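Local coordinates for protein 361aa long hypothetical D-aminopeptidase (Pyrococcus horikoshii, PDB 2DRH) that probably acts as an aminopeptidase of the DmpA-like S58 family, although its own activity and substrates remain to be established, at residues 19-24 and 202-207; 27-32 and 163-168; 52-57 and 156-161; 186-191 and 323-328. All blocks are in the same frame, centred on the assembly; numbering follows the deposited sequence.

Contact 1 of 4, residues 19-24 and 202-207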
loop_
_atom_site.group_PDB
_atom_site.type_symbol
_atom_site.label_atom_id
_atom_site.label_comp_id
_atom_site.label_asym_id
_atom_site.label_seq_id
_atom_site.Cartn_x
_atom_site.Cartn_y
_atom_site.Cartn_z
ATOM N N ASN A 19 13.939 10.846 29.458
ATOM C CA ASN A 19 14.532 10.176 28.305
ATOM C C ASN A 19 13.816 8.839 28.117
ATOM O O ASN A 19 14.437 7.781 27.992
ATOM C CB ASN A 19 16.040 9.964 28.489
ATOM C CG ASN A 19 16.721 9.505 27.200
ATOM O OD1 ASN A 19 16.302 9.876 26.099
ATOM N ND2 ASN A 19 17.780 8.709 27.333
ATOM N N LYS A 20 12.487 8.915 28.122
ATOM C CA LYS A 20 11.617 7.759 27.945
ATOM C C LYS A 20 10.392 8.228 27.173
ATOM O O LYS A 20 10.085 9.425 27.146
ATOM C CB LYS A 20 11.175 7.195 29.294
ATOM C CG LYS A 20 12.257 6.494 30.103
ATOM C CD LYS A 20 11.707 6.122 31.478
ATOM C CE LYS A 20 12.721 5.374 32.334
ATOM N NZ LYS A 20 12.852 3.935 31.940
ATOM N N ILE A 21 9.688 7.287 26.553
ATOM C CA ILE A 21 8.498 7.621 25.781
ATOM C C ILE A 21 7.461 8.395 26.609
ATOM O O ILE A 21 6.678 9.171 26.063
ATOM C CB ILE A 21 7.845 6.349 25.199
ATOM C CG1 ILE A 21 6.755 6.737 24.203
ATOM C CG2 ILE A 21 7.281 5.484 26.325
ATOM C CD1 ILE A 21 6.150 5.555 23.456
ATOM N N THR A 22 7.466 8.184 27.923
ATOM C CA THR A 22 6.524 8.859 28.816
ATOM C C THR A 22 6.830 10.345 29.011
ATOM O O THR A 22 6.152 11.027 29.782
ATOM C CB THR A 22 6.474 8.187 30.194
ATOM O OG1 THR A 22 7.805 8.015 30.689
ATOM C CG2 THR A 22 5.789 6.836 30.101
ATOM N N ASP A 23 7.863 10.840 28.335
ATOM C CA ASP A 23 8.181 12.259 28.421
ATOM C C ASP A 23 7.079 12.948 27.631
ATOM O O ASP A 23 6.907 14.165 27.696
ATOM C CB ASP A 23 9.554 12.568 27.819
ATOM C CG ASP A 23 10.684 12.318 28.799
ATOM O OD1 ASP A 23 10.527 12.693 29.976
ATOM O OD2 ASP A 23 11.727 11.761 28.401
ATOM N N VAL A 24 6.338 12.148 26.868
ATOM C CA VAL A 24 5.201 12.659 26.114
ATOM C C VAL A 24 4.111 12.606 27.183
ATOM O O VAL A 24 3.604 11.533 27.515
ATOM C CB VAL A 24 4.841 11.733 24.926
ATOM C CG1 VAL A 24 3.618 12.271 24.191
ATOM C CG2 VAL A 24 6.020 11.642 23.963
ATOM N N GLY A 202 8.959 10.599 21.661
ATOM C CA GLY A 202 9.427 9.502 22.489
ATOM C C GLY A 202 9.374 8.159 21.779
ATOM O O GLY A 202 8.597 7.970 20.841
ATOM N N ALA A 203 10.192 7.216 22.231
ATOM C CA ALA A 203 10.209 5.898 21.613
ATOM C C ALA A 203 10.400 4.764 22.599
ATOM O O ALA A 203 11.184 4.863 23.534
ATOM C CB ALA A 203 11.298 5.830 20.549
ATOM N N LEU A 204 9.655 3.689 22.381
ATOM C CA LEU A 204 9.763 2.494 23.193
ATOM C C LEU A 204 9.922 1.349 22.196
ATOM O O LEU A 204 9.124 1.203 21.264
ATOM C CB LEU A 204 8.509 2.289 24.045
ATOM C CG LEU A 204 8.519 1.022 24.913
ATOM C CD1 LEU A 204 7.536 1.175 26.045
ATOM C CD2 LEU A 204 8.170 -0.215 24.073
ATOM N N VAL A 205 10.957 0.543 22.374
ATOM C CA VAL A 205 11.174 -0.559 21.459
ATOM C C VAL A 205 11.261 -1.892 22.172
ATOM O O VAL A 205 11.636 -1.967 23.339
ATOM C CB VAL A 205 12.473 -0.368 20.642
ATOM C CG1 VAL A 205 12.448 0.976 19.912
ATOM C CG2 VAL A 205 13.684 -0.471 21.565
ATOM N N LEU A 206 10.898 -2.942 21.446
ATOM C CA LEU A 206 10.960 -4.313 21.935
ATOM C C LEU A 206 11.927 -4.911 20.931
ATOM O O LEU A 206 11.541 -5.219 19.808
ATOM C CB LEU A 206 9.586 -4.990 21.833
ATOM C CG LEU A 206 9.521 -6.484 22.183
ATOM C CD1 LEU A 206 10.019 -6.696 23.599
ATOM C CD2 LEU A 206 8.096 -7.001 22.031
ATOM N N SER A 207 13.191 -5.033 21.327
ATOM C CA SER A 207 14.226 -5.541 20.438
ATOM C C SER A 207 14.383 -7.045 20.509
ATOM O O SER A 207 14.485 -7.618 21.591
ATOM C CB SER A 207 15.565 -4.877 20.763
ATOM O OG SER A 207 15.998 -5.236 22.066
#
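Ile-21 reaches Gly-202 and Leu-204 because its CG1 stands anti to the backbone N (chi1 -170°) and its chain then runs on fully extended, with chi2 at 174°. CG1 thereby rests over the peptide that follows Gly-202, 3.8 Å from Gly-202 C, and CD1 is carried along the strand to Leu-204 CB at 4.1 Å. The branch methyl CG2 approaches the same Leu-204 CB, so CG2 and CD1 of Ile-21 both come to that carbon from the same side. A valine here lacks CD1 and would probably leave a gap over the strand beside Leu-204 CB, with only the branch methyl to meet it.

The backbones come very close as well, with Ile-21 CA and Gly-202 CA 3.9 Å apart. This is possible because Gly-202 lacks a side chain: a CB would point at the turn and lie only 2.7 Å from Ile-21 CA. Val-24 adds its CG2, which approaches Gly-202 N at 3.9 Å.

The 3-10 turn that presents these residues is closed by two bonds between Lys-20 and Asp-23. Asp-23 N donates to Lys-20 O at 2.9 Å, and Lys-20 N returns a bond to Asp-23 OD2 at 3.0 Å, arriving from above the carboxylate plane. Ser-189 of the adjacent strand also bonds Asp-23 OD2.

Strand 198-207 runs between strands 184-193 and 240-246, and the turn lies over the face of the sheet at this strand: Ile-21 and Val-24 both touch Ala-245 on one neighbour, while Ile-21 N is bonded to Ser-187 OG on the other. Val-29 of strand 28-36, in the second sheet, meets Ile-21 and Leu-204.

Contact 2 of 4, residues 27-32 and 163-168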
loop_
_atom_site.group_PDB
_atom_site.type_symbol
_atom_site.label_atom_id
_atom_site.label_comp_id
_atom_site.label_asym_id
_atom_site.label_seq_id
_atom_site.Cartn_x
_atom_site.Cartn_y
_atom_site.Cartn_z
ATOM N N VAL A 27 1.340 9.739 28.321
ATOM C CA VAL A 27 1.706 8.379 27.930
ATOM C C VAL A 27 2.174 7.608 29.160
ATOM O O VAL A 27 2.889 8.146 30.002
ATOM C CB VAL A 27 2.831 8.387 26.854
ATOM C CG1 VAL A 27 3.308 6.963 26.564
ATOM C CG2 VAL A 27 2.309 9.029 25.578
ATOM N N LYS A 28 1.760 6.349 29.263
ATOM C CA LYS A 28 2.138 5.508 30.392
ATOM C C LYS A 28 2.512 4.093 29.946
ATOM O O LYS A 28 1.972 3.585 28.962
ATOM C CB LYS A 28 0.991 5.472 31.401
ATOM C CG LYS A 28 0.722 6.842 32.044
ATOM C CD LYS A 28 -0.595 6.872 32.799
ATOM C CE LYS A 28 -0.611 5.878 33.945
ATOM N NZ LYS A 28 -1.988 5.727 34.511
ATOM N N VAL A 29 3.444 3.473 30.675
ATOM C CA VAL A 29 3.918 2.121 30.365
ATOM C C VAL A 29 3.872 1.204 31.588
ATOM O O VAL A 29 4.332 1.572 32.671
ATOM C CB VAL A 29 5.378 2.131 29.841
ATOM C CG1 VAL A 29 5.829 0.714 29.537
ATOM C CG2 VAL A 29 5.489 2.989 28.595
ATOM N N GLY A 30 3.318 0.009 31.399
ATOM C CA GLY A 30 3.225 -0.957 32.481
ATOM C C GLY A 30 3.737 -2.316 32.036
ATOM O O GLY A 30 3.580 -2.681 30.869
ATOM N N HIS A 31 4.338 -3.064 32.962
ATOM C CA HIS A 31 4.893 -4.387 32.664
ATOM C C HIS A 31 4.390 -5.501 33.579
ATOM O O HIS A 31 3.965 -5.265 34.708
ATOM C CB HIS A 31 6.418 -4.404 32.826
ATOM C CG HIS A 31 7.157 -3.469 31.925
ATOM N ND1 HIS A 31 7.037 -3.501 30.553
ATOM C CD2 HIS A 31 8.114 -2.551 32.197
ATOM C CE1 HIS A 31 7.894 -2.651 30.019
ATOM N NE2 HIS A 31 8.560 -2.063 30.995
ATOM N N VAL A 32 4.487 -6.722 33.068
ATOM C CA VAL A 32 4.161 -7.935 33.803
ATOM C C VAL A 32 5.239 -8.893 33.308
ATOM O O VAL A 32 5.313 -9.198 32.110
ATOM C CB VAL A 32 2.752 -8.472 33.479
ATOM C CG1 VAL A 32 2.601 -9.906 34.008
ATOM C CG2 VAL A 32 1.708 -7.579 34.135
ATOM N N GLU A 163 4.272 6.710 34.433
ATOM C CA GLU A 163 5.387 7.501 33.916
ATOM C C GLU A 163 6.726 6.773 33.974
ATOM O O GLU A 163 7.436 6.663 32.975
ATOM C CB GLU A 163 5.501 8.809 34.706
ATOM C CG GLU A 163 4.274 9.727 34.647
ATOM C CD GLU A 163 2.977 9.045 35.060
ATOM O OE1 GLU A 163 2.955 8.356 36.105
ATOM O OE2 GLU A 163 1.969 9.209 34.337
ATOM N N ASP A 164 7.076 6.298 35.161
ATOM C CA ASP A 164 8.327 5.588 35.363
ATOM C C ASP A 164 8.084 4.123 34.994
ATOM O O ASP A 164 7.026 3.565 35.293
ATOM C CB ASP A 164 8.748 5.712 36.833
ATOM C CG ASP A 164 10.158 5.200 37.099
ATOM O OD1 ASP A 164 11.132 5.810 36.598
ATOM O OD2 ASP A 164 10.289 4.184 37.818
ATOM N N PHE A 165 9.045 3.510 34.316
ATOM C CA PHE A 165 8.905 2.110 33.943
ATOM C C PHE A 165 10.273 1.509 33.693
ATOM O O PHE A 165 11.158 2.160 33.147
ATOM C CB PHE A 165 7.997 1.961 32.714
ATOM C CG PHE A 165 8.571 2.532 31.447
ATOM C CD1 PHE A 165 9.384 1.756 30.622
ATOM C CD2 PHE A 165 8.294 3.841 31.074
ATOM C CE1 PHE A 165 9.913 2.274 29.444
ATOM C CE2 PHE A 165 8.817 4.377 29.895
ATOM C CZ PHE A 165 9.629 3.592 29.077
ATOM N N GLU A 166 10.452 0.269 34.127
ATOM C CA GLU A 166 11.721 -0.418 33.959
ATOM C C GLU A 166 11.984 -0.793 32.506
ATOM O O GLU A 166 11.054 -0.964 31.713
ATOM C CB GLU A 166 11.753 -1.679 34.822
ATOM C CG GLU A 166 11.639 -1.408 36.308
ATOM C CD GLU A 166 11.818 -2.666 37.137
ATOM O OE1 GLU A 166 11.029 -3.619 36.952
ATOM O OE2 GLU A 166 12.749 -2.702 37.971
ATOM N N GLU A 167 13.264 -0.913 32.170
ATOM C CA GLU A 167 13.678 -1.275 30.824
ATOM C C GLU A 167 14.547 -2.524 30.898
ATOM O O GLU A 167 15.000 -2.902 31.976
ATOM C CB GLU A 167 14.433 -0.109 30.175
ATOM C CG GLU A 167 13.524 1.093 29.894
ATOM C CD GLU A 167 14.242 2.257 29.245
ATOM O OE1 GLU A 167 15.046 2.028 28.316
ATOM O OE2 GLU A 167 13.985 3.411 29.650
ATOM N N GLY A 168 14.766 -3.174 29.760
ATOM C CA GLY A 168 15.575 -4.380 29.757
ATOM C C GLY A 168 14.722 -5.630 29.638
ATOM O O GLY A 168 13.723 -5.637 28.923
#
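Val-29 and Phe-165 form the tight centre of this contact. Val-29 CB lies over one face of the phenyl ring in a CH-pi arrangement, 3.9 Å from the ring centroid and displaced toward the rim, 3.6 Å from Phe-165 CG. CG1 and CG2 of Val-29 spread over the same face, CG1 toward CD1 and CG2 toward CE2. Phe-165 turns its ring to the strand with CG between its own backbone N and carbonyl carbon (chi1 67°).

Next to it, His-31 NE2 donates to Glu-166 O at 2.8 Å; the bond is bent, 136° at the hydrogen, and the oxygen lies at the ring edge, tilted somewhat (19°) out of the imidazole plane. Since ND1 is bonded to Thr-53 OG1, both ring nitrogens are engaged and the ring is fixed. A leucine in its place would probably leave Glu-166 O and Thr-53 OG1 without these partners.

The solvent side is looser. The Glu-166 side chain is exposed, although its carbonyl is held. Glu-163 runs alongside Lys-28, OE2 3.5 Å from Lys-28 CG, yet Lys-28 NZ stays 5.3 Å from that oxygen; both residues are partly exposed.

Strand 28-36 edges its four-stranded sheet beside strand 48-56, and the 163-168 loop passes between it and strand 184-193, where Phe-165 touches Ser-187.

Contact 3 of 4, residues 52-57 and 156-161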
loop_
_atom_site.group_PDB
_atom_site.type_symbol
_atom_site.label_atom_id
_atom_site.label_comp_id
_atom_site.label_asym_id
_atom_site.label_seq_id
_atom_site.Cartn_x
_atom_site.Cartn_y
_atom_site.Cartn_z
ATOM N N VAL A 52 4.217 -9.340 29.316
ATOM C CA VAL A 52 3.334 -8.421 28.621
ATOM C C VAL A 52 3.689 -6.979 28.958
ATOM O O VAL A 52 4.026 -6.660 30.098
ATOM C CB VAL A 52 1.856 -8.666 29.029
ATOM C CG1 VAL A 52 0.944 -7.631 28.377
ATOM C CG2 VAL A 52 1.432 -10.066 28.630
ATOM N N THR A 53 3.620 -6.110 27.957
ATOM C CA THR A 53 3.909 -4.697 28.149
ATOM C C THR A 53 2.754 -3.902 27.547
ATOM O O THR A 53 2.345 -4.146 26.405
ATOM C CB THR A 53 5.221 -4.279 27.453
ATOM O OG1 THR A 53 6.329 -4.950 28.064
ATOM C CG2 THR A 53 5.421 -2.771 27.558
ATOM N N ALA A 54 2.232 -2.956 28.320
ATOM C CA ALA A 54 1.121 -2.133 27.873
ATOM C C ALA A 54 1.519 -0.668 27.726
ATOM O O ALA A 54 2.202 -0.118 28.582
ATOM C CB ALA A 54 -0.035 -2.260 28.858
ATOM N N ILE A 55 1.100 -0.048 26.628
ATOM C CA ILE A 55 1.387 1.360 26.393
ATOM C C ILE A 55 0.051 2.072 26.217
ATOM O O ILE A 55 -0.735 1.732 25.326
ATOM C CB ILE A 55 2.252 1.601 25.113
ATOM C CG1 ILE A 55 3.584 0.849 25.206
ATOM C CG2 ILE A 55 2.538 3.091 24.951
ATOM C CD1 ILE A 55 3.571 -0.527 24.555
ATOM N N LEU A 56 -0.205 3.049 27.083
ATOM C CA LEU A 56 -1.439 3.826 27.036
ATOM C C LEU A 56 -1.143 5.169 26.388
ATOM O O LEU A 56 -0.239 5.884 26.820
ATOM C CB LEU A 56 -1.979 4.057 28.452
ATOM C CG LEU A 56 -2.527 2.869 29.244
ATOM C CD1 LEU A 56 -1.541 1.712 29.244
ATOM C CD2 LEU A 56 -2.827 3.323 30.671
ATOM N N PRO A 57 -1.881 5.517 25.322
ATOM C CA PRO A 57 -1.682 6.792 24.624
ATOM C C PRO A 57 -1.841 7.979 25.578
ATOM O O PRO A 57 -1.087 8.951 25.502
ATOM C CB PRO A 57 -2.756 6.759 23.543
ATOM C CG PRO A 57 -2.820 5.296 23.207
ATOM C CD PRO A 57 -2.805 4.650 24.573
ATOM N N GLU A 156 -3.559 -6.484 34.187
ATOM C CA GLU A 156 -2.609 -6.040 35.201
ATOM C C GLU A 156 -1.586 -5.074 34.607
ATOM O O GLU A 156 -1.301 -4.021 35.191
ATOM C CB GLU A 156 -1.895 -7.254 35.819
ATOM C CG GLU A 156 -0.924 -6.946 36.955
ATOM C CD GLU A 156 -1.558 -6.155 38.102
ATOM O OE1 GLU A 156 -2.673 -6.509 38.541
ATOM O OE2 GLU A 156 -0.932 -5.183 38.578
ATOM N N ALA A 157 -1.035 -5.430 33.449
ATOM C CA ALA A 157 -0.045 -4.581 32.789
ATOM C C ALA A 157 -0.632 -3.196 32.524
ATOM O O ALA A 157 0.059 -2.186 32.663
ATOM C CB ALA A 157 0.417 -5.218 31.472
ATOM N N ILE A 158 -1.911 -3.156 32.154
ATOM C CA ILE A 158 -2.576 -1.890 31.876
ATOM C C ILE A 158 -2.763 -1.062 33.149
ATOM O O ILE A 158 -2.609 0.152 33.131
ATOM C CB ILE A 158 -3.956 -2.120 31.217
ATOM C CG1 ILE A 158 -3.776 -2.880 29.897
ATOM C CG2 ILE A 158 -4.658 -0.781 30.985
ATOM C CD1 ILE A 158 -5.070 -3.232 29.203
ATOM N N LYS A 159 -3.082 -1.722 34.257
ATOM C CA LYS A 159 -3.289 -1.013 35.515
ATOM C C LYS A 159 -1.989 -0.632 36.231
ATOM O O LYS A 159 -2.005 0.154 37.180
ATOM C CB LYS A 159 -4.202 -1.838 36.427
ATOM C CG LYS A 159 -5.621 -1.955 35.864
ATOM C CD LYS A 159 -6.529 -2.829 36.715
ATOM C CE LYS A 159 -7.943 -2.840 36.153
ATOM N NZ LYS A 159 -8.860 -3.707 36.947
ATOM N N ARG A 160 -0.867 -1.175 35.766
ATOM C CA ARG A 160 0.439 -0.861 36.346
ATOM C C ARG A 160 1.110 0.249 35.533
ATOM O O ARG A 160 2.135 0.794 35.940
ATOM C CB ARG A 160 1.367 -2.077 36.314
ATOM C CG ARG A 160 1.072 -3.211 37.286
ATOM C CD ARG A 160 2.141 -4.294 37.102
ATOM N NE ARG A 160 2.032 -5.407 38.042
ATOM C CZ ARG A 160 2.838 -6.467 38.039
ATOM N NH1 ARG A 160 3.814 -6.560 37.147
ATOM N NH2 ARG A 160 2.666 -7.441 38.923
ATOM N N ALA A 161 0.538 0.575 34.379
ATOM C CA ALA A 161 1.118 1.595 33.513
ATOM C C ALA A 161 1.283 2.947 34.195
ATOM O O ALA A 161 0.372 3.425 34.869
ATOM C CB ALA A 161 0.273 1.754 32.257
#
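Val-52, Ala-54 and Leu-56 point toward helix 151-160, which packs on one face of a mixed four-stranded sheet. This is an outer helix-on-sheet layer, consistent with the alpha-beta-beta-alpha sandwich of the DmpA family. The short axes of strand 52-56 and helix 156-160 cross at -47° and approach to 7.2 Å, a close spacing made possible by small side chains at the centre.

There the CB of Ala-54 lies 4.0 Å from the CB of Ala-157, beneath the peptide joining Ala-157 to Ile-158. Val-52 holds CG1 anti to its backbone N (chi1 176°), which brings that methyl, too, against Ala-157 CB, at 4.0 Å. Ile-158 CG1 flanks Ala-54 CB at 3.9 Å, and the side chain also touches Leu-111 and Tyr-114 of helix 104-118.

On the flank turned to edge strand 28-36, Arg-160 NE forms a salt bridge to Glu-156 OE2 one turn earlier, and Arg-160 NH1 bonds His-31 O.

Leu-56 finishes the row at Ala-161: its CG stands anti to the carbonyl carbon (chi1 -69°), and both methyls turn to Ala-161 CB, CD1 at 3.5 Å and CD2 at 3.8 Å.

Contact 4 of 4, residues 186-191 and 323-328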
loop_
_atom_site.group_PDB
_atom_site.type_symbol
_atom_site.label_atom_id
_atom_site.label_comp_id
_atom_site.label_asym_id
_atom_site.label_seq_id
_atom_site.Cartn_x
_atom_site.Cartn_y
_atom_site.Cartn_z
ATOM N N GLY A 186 13.492 -1.057 25.529
ATOM C CA GLY A 186 14.409 0.069 25.526
ATOM C C GLY A 186 13.590 1.321 25.251
ATOM O O GLY A 186 12.540 1.239 24.621
ATOM N N SER A 187 14.037 2.481 25.719
ATOM C CA SER A 187 13.271 3.697 25.469
ATOM C C SER A 187 14.134 4.951 25.492
ATOM O O SER A 187 15.235 4.962 26.043
ATOM C CB SER A 187 12.134 3.830 26.489
ATOM O OG SER A 187 11.130 4.720 26.011
ATOM N N ALA A 188 13.627 6.006 24.870
ATOM C CA ALA A 188 14.340 7.271 24.809
ATOM C C ALA A 188 13.421 8.316 24.207
ATOM O O ALA A 188 12.416 7.976 23.588
ATOM C CB ALA A 188 15.609 7.130 23.962
ATOM N N SER A 189 13.763 9.586 24.390
ATOM C CA SER A 189 12.955 10.667 23.850
ATOM C C SER A 189 13.853 11.795 23.378
ATOM O O SER A 189 15.024 11.866 23.749
ATOM C CB SER A 189 11.990 11.203 24.913
ATOM O OG SER A 189 12.697 11.866 25.942
ATOM N N ARG A 190 13.297 12.669 22.549
ATOM C CA ARG A 190 14.032 13.810 22.021
ATOM C C ARG A 190 13.110 15.011 21.978
ATOM O O ARG A 190 11.906 14.869 21.766
ATOM C CB ARG A 190 14.545 13.513 20.607
ATOM C CG ARG A 190 15.706 12.538 20.558
ATOM C CD ARG A 190 16.924 13.094 21.289
ATOM N NE ARG A 190 18.102 12.248 21.119
ATOM C CZ ARG A 190 18.324 11.114 21.776
ATOM N NH1 ARG A 190 17.449 10.667 22.669
ATOM N NH2 ARG A 190 19.433 10.425 21.538
ATOM N N ILE A 191 13.683 16.192 22.186
ATOM C CA ILE A 191 12.930 17.441 22.161
ATOM C C ILE A 191 13.328 18.190 20.902
ATOM O O ILE A 191 14.502 18.204 20.543
ATOM C CB ILE A 191 13.273 18.321 23.383
ATOM C CG1 ILE A 191 12.894 17.592 24.673
ATOM C CG2 ILE A 191 12.554 19.659 23.287
ATOM C CD1 ILE A 191 11.420 17.277 24.789
ATOM N N ILE A 323 16.973 1.411 21.044
ATOM C CA ILE A 323 17.432 0.055 20.764
ATOM C C ILE A 323 18.656 -0.244 21.614
ATOM O O ILE A 323 18.721 -1.279 22.280
ATOM C CB ILE A 323 17.790 -0.128 19.271
ATOM C CG1 ILE A 323 16.515 -0.047 18.425
ATOM C CG2 ILE A 323 18.500 -1.473 19.057
ATOM C CD1 ILE A 323 16.756 -0.060 16.927
ATOM N N ILE A 324 19.624 0.668 21.600
ATOM C CA ILE A 324 20.835 0.478 22.388
ATOM C C ILE A 324 20.495 0.345 23.881
ATOM O O ILE A 324 20.998 -0.559 24.561
ATOM C CB ILE A 324 21.829 1.651 22.169
ATOM C CG1 ILE A 324 22.242 1.706 20.694
ATOM C CG2 ILE A 324 23.044 1.493 23.067
ATOM C CD1 ILE A 324 22.726 0.376 20.122
ATOM N N ASN A 325 19.629 1.226 24.381
ATOM C CA ASN A 325 19.230 1.175 25.785
ATOM C C ASN A 325 18.609 -0.170 26.161
ATOM O O ASN A 325 18.728 -0.612 27.305
ATOM C CB ASN A 325 18.243 2.306 26.113
ATOM C CG ASN A 325 18.891 3.674 26.048
ATOM O OD1 ASN A 325 20.047 3.825 26.416
ATOM N ND2 ASN A 325 18.146 4.678 25.591
ATOM N N SER A 326 17.948 -0.823 25.206
ATOM C CA SER A 326 17.335 -2.123 25.479
ATOM C C SER A 326 18.438 -3.134 25.767
ATOM O O SER A 326 18.224 -4.108 26.487
ATOM C CB SER A 326 16.486 -2.606 24.289
ATOM O OG SER A 326 17.299 -3.088 23.232
ATOM N N LEU A 327 19.619 -2.899 25.206
ATOM C CA LEU A 327 20.757 -3.788 25.430
ATOM C C LEU A 327 21.455 -3.402 26.741
ATOM O O LEU A 327 21.771 -4.260 27.564
ATOM C CB LEU A 327 21.743 -3.692 24.261
ATOM C CG LEU A 327 21.199 -4.063 22.876
ATOM C CD1 LEU A 327 22.254 -3.771 21.816
ATOM C CD2 LEU A 327 20.810 -5.533 22.846
ATOM N N LEU A 328 21.676 -2.103 26.929
ATOM C CA LEU A 328 22.320 -1.588 28.137
ATOM C C LEU A 328 21.518 -1.881 29.406
ATOM O O LEU A 328 22.091 -2.035 30.485
ATOM C CB LEU A 328 22.526 -0.073 28.015
ATOM C CG LEU A 328 23.607 0.424 27.050
ATOM C CD1 LEU A 328 23.522 1.937 26.873
ATOM C CD2 LEU A 328 24.960 0.027 27.593
#
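Asn-325 leaves the helix toward the strand, and its CB already lies 4.0 Å from Ser-187 O. With CG anti to the carbonyl carbon (chi1 -68°), the amide is carried along the strand so that CG is 3.9 Å from the same oxygen. At the tip ND2 donates to Ser-187 O at 3.0 Å; the bond is bent, 136° at the hydrogen, and the donor stands above the carbonyl plane. The oxygen in turn is tilted out of the amide plane. ND2 also lies 3.9 Å from Ala-188 CB and bonds Glu-321 OE2, a turn back along the helix. The other tip atom, OD1, accepts from Ala-3 N in the N-terminal stretch, so both halves of the buried amide have partners.

Helix 309-328 here lies against the second sheet, the one holding strands 184-193 and 198-207, and forms part of an outer layer consistent with the four-layer alpha-beta-beta-alpha sandwich of the DmpA family. The axes of strand 186-191 and helix 323-328 approach to 5.7 Å, with 135° between their directions, closer than larger side chains would allow.

Gly-186 makes that approach possible: its CA is 3.7 Å from Ser-326 CA, and a CB on it would fall 2.6 Å from Ser-326 N. Ser-326 CB sits against the glycine backbone, while Ser-326 OG is hydrogen-bonded to Ser-207 OG on the neighbouring strand. Farther along the strand Arg-190 reaches the same helix, forming salt bridges to Glu-317 and Glu-321 through NE and NH2.

In the fold
From the N terminus, residues 19-24, 27-32 and 52-57 open contacts 1, 2 and 3 in turn. Contact 3 closes first, at 156-161, and contact 2 follows at 163-168, so 3 is nested inside 2 and both lie inside the loop of contact 1. Contact 4 opens at 186-191, before 202-207 closes contact 1, and ends only at 323-328; contacts 1 and 4 therefore cross, on adjacent strands of one sheet. Contact 3 sets a helix on the four-stranded sheet, contact 4 a helix on the other. Contacts 1 and 2 lie between, joined by the Lys-20 to Glu-167 salt bridge, with Leu-204 meeting Val-29 and Ile-55 where the sheets face.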